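Local coordinates for protein glycoside Hydrolase (Bacteroides uniformis, PDB 5T9X) that probably hydrolyses glycosidic bonds in agarose-type red-algal galactans, as a family 16 glycoside hydrolase of a human gut bacterium, at residues V179-P184 and Q188-I193; L264-Y267 and V273-V276. All blocks are in the same frame, centred on the assembly; numbering follows the deposited sequence.

Contact 1 (V179-P184 and Q188-I193)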
loop_
_atom_site.group_PDB
_atom_site.type_symbol
_atom_site.label_atom_id
_atom_site.label_comp_id
_atom_site.label_asym_id
_atom_site.label_seq_id
_atom_site.Cartn_x
_atom_site.Cartn_y
_atom_site.Cartn_z
ATOM N N VAL A 179 0.007 -0.583 -0.872
ATOM C CA VAL A 179 0.262 0.692 -1.558
ATOM C C VAL A 179 -0.112 1.795 -0.590
ATOM O O VAL A 179 -1.251 1.842 -0.145
ATOM C CB VAL A 179 -0.569 0.830 -2.853
ATOM C CG1 VAL A 179 -0.286 2.153 -3.558
ATOM C CG2 VAL A 179 -0.242 -0.316 -3.781
ATOM N N TRP A 180 0.834 2.683 -0.258
ATOM C CA TRP A 180 0.616 3.654 0.838
ATOM C C TRP A 180 1.531 4.859 0.812
ATOM O O TRP A 180 2.459 4.940 0.031
ATOM C CB TRP A 180 0.678 2.952 2.204
ATOM C CG TRP A 180 1.946 2.210 2.493
ATOM C CD1 TRP A 180 2.441 1.142 1.819
ATOM C CD2 TRP A 180 2.847 2.446 3.584
ATOM N NE1 TRP A 180 3.631 0.711 2.393
ATOM C CE2 TRP A 180 3.888 1.476 3.495
ATOM C CE3 TRP A 180 2.885 3.377 4.612
ATOM C CZ2 TRP A 180 4.968 1.417 4.414
ATOM C CZ3 TRP A 180 3.953 3.320 5.544
ATOM C CH2 TRP A 180 4.984 2.346 5.426
ATOM N N MET A 181 1.225 5.825 1.657
ATOM C CA MET A 181 1.910 7.095 1.634
ATOM C C MET A 181 2.331 7.406 3.049
ATOM O O MET A 181 1.588 7.166 3.970
ATOM C CB MET A 181 0.991 8.172 1.073
ATOM C CG MET A 181 0.449 7.804 -0.286
ATOM S SD MET A 181 -0.250 9.181 -1.189
ATOM C CE MET A 181 -1.799 9.432 -0.350
ATOM N N LEU A 182 3.545 7.910 3.192
ATOM C CA LEU A 182 4.116 8.206 4.477
ATOM C C LEU A 182 5.011 9.464 4.385
ATOM O O LEU A 182 5.821 9.580 3.468
ATOM C CB LEU A 182 4.924 6.993 4.937
ATOM C CG LEU A 182 5.696 7.076 6.260
ATOM C CD1 LEU A 182 4.731 7.208 7.436
ATOM C CD2 LEU A 182 6.589 5.844 6.399
ATOM N N SER A 183 4.849 10.376 5.349
ATOM C CA SER A 183 5.680 11.564 5.467
ATOM C C SER A 183 7.094 11.160 5.872
ATOM O O SER A 183 7.235 10.187 6.599
ATOM C CB SER A 183 5.114 12.527 6.512
ATOM O OG SER A 183 5.172 11.973 7.820
ATOM N N PRO A 184 8.141 11.883 5.393
ATOM C CA PRO A 184 9.536 11.482 5.749
ATOM C C PRO A 184 9.848 11.449 7.260
ATOM O O PRO A 184 10.691 10.678 7.645
ATOM C CB PRO A 184 10.424 12.522 5.052
ATOM C CG PRO A 184 9.563 13.103 4.005
ATOM C CD PRO A 184 8.127 12.974 4.411
ATOM N N GLN A 188 2.828 10.820 9.736
ATOM C CA GLN A 188 1.564 10.811 9.013
ATOM C C GLN A 188 1.595 9.828 7.844
ATOM O O GLN A 188 2.555 9.781 7.064
ATOM C CB GLN A 188 1.228 12.200 8.491
ATOM C CG GLN A 188 1.116 13.239 9.577
ATOM C CD GLN A 188 0.722 14.602 9.043
ATOM O OE1 GLN A 188 0.411 14.775 7.869
ATOM N NE2 GLN A 188 0.748 15.570 9.902
ATOM N N GLU A 189 0.516 9.076 7.719
ATOM C CA GLU A 189 0.467 7.988 6.789
ATOM C C GLU A 189 -0.960 7.888 6.257
ATOM O O GLU A 189 -1.898 8.062 7.018
ATOM C CB GLU A 189 0.884 6.740 7.539
ATOM C CG GLU A 189 0.829 5.453 6.762
ATOM C CD GLU A 189 1.081 4.232 7.623
ATOM O OE1 GLU A 189 2.003 4.303 8.486
ATOM O OE2 GLU A 189 0.361 3.205 7.419
ATOM N N ILE A 190 -1.098 7.648 4.949
ATOM C CA ILE A 190 -2.386 7.355 4.283
ATOM C C ILE A 190 -2.218 6.002 3.587
ATOM O O ILE A 190 -1.269 5.810 2.796
ATOM C CB ILE A 190 -2.773 8.445 3.267
ATOM C CG1 ILE A 190 -2.977 9.762 3.983
ATOM C CG2 ILE A 190 -4.054 8.087 2.558
ATOM C CD1 ILE A 190 -3.164 10.980 3.107
ATOM N N ASP A 191 -3.095 5.056 3.904
ATOM C CA ASP A 191 -3.023 3.717 3.306
ATOM C C ASP A 191 -4.052 3.585 2.238
ATOM O O ASP A 191 -5.229 3.703 2.525
ATOM C CB ASP A 191 -3.256 2.630 4.333
ATOM C CG ASP A 191 -2.298 2.724 5.472
ATOM O OD1 ASP A 191 -1.070 2.804 5.240
ATOM O OD2 ASP A 191 -2.785 2.764 6.610
ATOM N N ILE A 192 -3.598 3.317 1.021
ATOM C CA ILE A 192 -4.484 3.138 -0.110
ATOM C C ILE A 192 -4.959 1.676 -0.209
ATOM O O ILE A 192 -6.149 1.389 -0.225
ATOM C CB ILE A 192 -3.814 3.655 -1.392
ATOM C CG1 ILE A 192 -3.468 5.133 -1.199
ATOM C CG2 ILE A 192 -4.756 3.505 -2.577
ATOM C CD1 ILE A 192 -2.644 5.755 -2.295
ATOM N N ILE A 193 -4.013 0.767 -0.258
ATOM C CA ILE A 193 -4.271 -0.644 -0.232
ATOM C C ILE A 193 -3.450 -1.251 0.891
ATOM O O ILE A 193 -2.225 -1.125 0.920
ATOM C CB ILE A 193 -3.847 -1.341 -1.542
ATOM C CG1 ILE A 193 -4.601 -0.753 -2.740
ATOM C CG2 ILE A 193 -4.147 -2.838 -1.448
ATOM C CD1 ILE A 193 -4.270 -1.365 -4.096
#
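Trp180 meets Glu189 and Asp191 on one face of an antiparallel beta hairpin, whose returning strand carries the Glu-Ile-Asp-Ile-Ile run expected of the bulged active-site strand in glycoside hydrolase family 16. By analogy with that family, Glu189 and Asp191 probably belong to the catalytic acid cluster. Trp180 CG lies between its backbone N and carbonyl carbon (chi1 57°), which brings the six-membered part of the indole against Glu189: CE3 is 3.6 Å from Glu189 CD, and the ring and carboxylate planes differ by 58°. Asp191 runs alongside Trp180, with OD1 3.5 Å from Trp180 CB. Within the second strand, Glu189 OE2 lies 2.6 Å from Asp191 OD1. An imidazole molecule, probably from crystallisation, sits close to Glu189 and is consistent with a ligand pocket on this face.

The opposite face is apolar. Met181 and Ile190 lie side by side, and the thioether chain bends at chi3 to bring CE within 3.9 Å of Ile190 CB. Val256 and Trp258 of strand 252-260 adjoin these residues from the other sheet.

Backbone pairing holds the two strands in this register. Met181 and Ile190 exchange two bonds, while Ser183 N donates to Gln188 O near the turn. There Ser183 OG accepts from Gln188 N at 3.2 Å and is also hydrogen-bonded to Asp185. Strand 298-304 borders the first strand and strand 215-224 the second, both through backbone bonds, including Trp180 with Ile300 and Asp191 with Ser218. At the other end a classic beta bulge sets Ile192 and Ile193 together against Val179: Val179 O accepts from Ile193 N at 3.0 Å in a nearly straight bond (170°) and from Ile192 N, also at 3.0 Å, in a more bent one.

Contact 2 (L264-Y267 and V273-V276)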
loop_
_atom_site.group_PDB
_atom_site.type_symbol
_atom_site.label_atom_id
_atom_site.label_comp_id
_atom_site.label_asym_id
_atom_site.label_seq_id
_atom_site.Cartn_x
_atom_site.Cartn_y
_atom_site.Cartn_z
ATOM N N LEU A 264 -10.330 12.685 3.452
ATOM C CA LEU A 264 -9.993 11.604 2.537
ATOM C C LEU A 264 -11.259 10.962 1.993
ATOM O O LEU A 264 -12.260 10.880 2.698
ATOM C CB LEU A 264 -9.182 10.510 3.240
ATOM C CG LEU A 264 -7.993 11.031 4.013
ATOM C CD1 LEU A 264 -7.393 9.944 4.902
ATOM C CD2 LEU A 264 -6.966 11.617 3.065
ATOM N N GLU A 265 -11.201 10.511 0.739
ATOM C CA GLU A 265 -12.277 9.728 0.089
ATOM C C GLU A 265 -11.588 8.576 -0.607
ATOM O O GLU A 265 -10.602 8.807 -1.320
ATOM C CB GLU A 265 -13.075 10.565 -0.917
ATOM C CG GLU A 265 -14.094 11.509 -0.270
ATOM C CD GLU A 265 -14.819 12.473 -1.246
ATOM O OE1 GLU A 265 -14.575 12.419 -2.478
ATOM O OE2 GLU A 265 -15.650 13.303 -0.777
ATOM N N TYR A 266 -12.062 7.347 -0.367
ATOM C CA TYR A 266 -11.482 6.149 -0.986
ATOM C C TYR A 266 -12.386 5.646 -2.116
ATOM O O TYR A 266 -13.637 5.601 -1.965
ATOM C CB TYR A 266 -11.216 5.025 0.045
ATOM C CG TYR A 266 -10.216 5.373 1.128
ATOM C CD1 TYR A 266 -8.884 5.005 1.024
ATOM C CD2 TYR A 266 -10.617 6.065 2.287
ATOM C CE1 TYR A 266 -7.977 5.295 2.055
ATOM C CE2 TYR A 266 -9.714 6.380 3.302
ATOM C CZ TYR A 266 -8.397 5.996 3.187
ATOM O OH TYR A 266 -7.504 6.311 4.202
ATOM N N TYR A 267 -11.745 5.248 -3.222
ATOM C CA TYR A 267 -12.447 4.793 -4.423
ATOM C C TYR A 267 -11.987 3.399 -4.816
ATOM O O TYR A 267 -10.813 3.150 -4.974
ATOM C CB TYR A 267 -12.244 5.774 -5.579
ATOM C CG TYR A 267 -12.904 7.109 -5.338
ATOM C CD1 TYR A 267 -14.163 7.384 -5.860
ATOM C CD2 TYR A 267 -12.267 8.101 -4.583
ATOM C CE1 TYR A 267 -14.781 8.624 -5.652
ATOM C CE2 TYR A 267 -12.871 9.332 -4.351
ATOM C CZ TYR A 267 -14.142 9.582 -4.885
ATOM O OH TYR A 267 -14.775 10.785 -4.661
ATOM N N VAL A 273 -16.368 4.488 -1.880
ATOM C CA VAL A 273 -16.810 3.484 -0.882
ATOM C C VAL A 273 -16.536 3.847 0.571
ATOM O O VAL A 273 -16.971 3.132 1.444
ATOM C CB VAL A 273 -16.185 2.064 -1.082
ATOM C CG1 VAL A 273 -16.567 1.466 -2.431
ATOM C CG2 VAL A 273 -14.672 2.075 -0.890
ATOM N N ARG A 274 -15.752 4.887 0.834
ATOM C CA ARG A 274 -15.490 5.325 2.194
ATOM C C ARG A 274 -15.001 6.758 2.272
ATOM O O ARG A 274 -13.957 7.103 1.699
ATOM C CB ARG A 274 -14.451 4.440 2.863
ATOM C CG ARG A 274 -14.211 4.848 4.315
ATOM C CD ARG A 274 -13.479 3.753 5.032
ATOM N NE ARG A 274 -12.975 4.131 6.346
ATOM C CZ ARG A 274 -13.702 4.240 7.454
ATOM N NH1 ARG A 274 -15.020 4.012 7.442
ATOM N NH2 ARG A 274 -13.084 4.577 8.589
ATOM N N ARG A 275 -15.717 7.563 3.047
ATOM C CA ARG A 275 -15.360 8.952 3.270
ATOM C C ARG A 275 -14.866 9.112 4.692
ATOM O O ARG A 275 -15.574 8.735 5.637
ATOM C CB ARG A 275 -16.585 9.845 3.031
ATOM C CG ARG A 275 -16.444 11.281 3.546
ATOM C CD ARG A 275 -17.234 12.298 2.720
ATOM N NE ARG A 275 -18.530 11.725 2.351
ATOM C CZ ARG A 275 -18.973 11.523 1.111
ATOM N NH1 ARG A 275 -18.273 11.898 0.027
ATOM N NH2 ARG A 275 -20.155 10.947 0.964
ATOM N N VAL A 276 -13.689 9.711 4.848
ATOM C CA VAL A 276 -13.125 9.985 6.172
ATOM C C VAL A 276 -12.961 11.510 6.322
ATOM O O VAL A 276 -12.055 12.132 5.751
ATOM C CB VAL A 276 -11.819 9.204 6.345
ATOM C CG1 VAL A 276 -11.097 9.592 7.620
ATOM C CG2 VAL A 276 -12.089 7.699 6.318
#
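Glu265 and Arg275 reach each other through different first torsions: Glu265 CG stands beside its own backbone N (chi1 -78°), whereas Arg275 CG swings anti to its N (chi1 166°), after which the arginine chain bends at chi2 and chi3. The two then run side by side, and Arg275 NH1 donates to Glu265 OE2 at 3.1 Å in a salt bridge. The oxygen lies in the guanidinium plane, yet the donor arrives from above the carboxylate, 64° out of its plane. The second oxygen, Glu265 OE1, takes the hydroxyl of Tyr267 at 2.7 Å, so both carboxylate oxygens are engaged. Arg275 also touches a crystal neighbour, which may influence its pose.

On the reverse face, Tyr266 presents a ring edge to Arg274 O, 3.5 Å from CD2, and its CE2 meets Val276 CG2 at 4.1 Å. The same carbonyl of Arg274 accepts from Tyr266 N at 2.8 Å. Leu264 and Val276 are joined by a reciprocal pair of backbone bonds. Val273 N bonds to Tyr266 O, and since Val273 and Arg274 both face Tyr266, the pairing contains a classic beta bulge.

This hairpin of strands 263-268 and 271-277 continues an antiparallel sheet beyond strand 252-260, while its Leu264, Tyr266 and Val276 side chains pack on strand 215-224 of the second sheet.

Overall arrangement
Contacts 1 and 2 are beta hairpins in different sheets, contact 1 coming first along the chain, their centres about 14 Å apart, packed together as expected for the beta-jelly-roll sandwich of family 16 hydrolases. The junction is direct: Tyr266 CE1 comes within 3.2 Å of Asp191 O, and Leu264 CD2 packs 3.9 Å from Ile190 CD1. Ser218 ties them further, pairing through its backbone with Asp191 and accepting the Tyr266 hydroxyl. Contact 2 thus backs the probable catalytic strand, while the Glu189 side chain on the other face comes about 3 Å from the bound imidazole. The sodium ion lies apart, about 13 Å from the Val179 side chain.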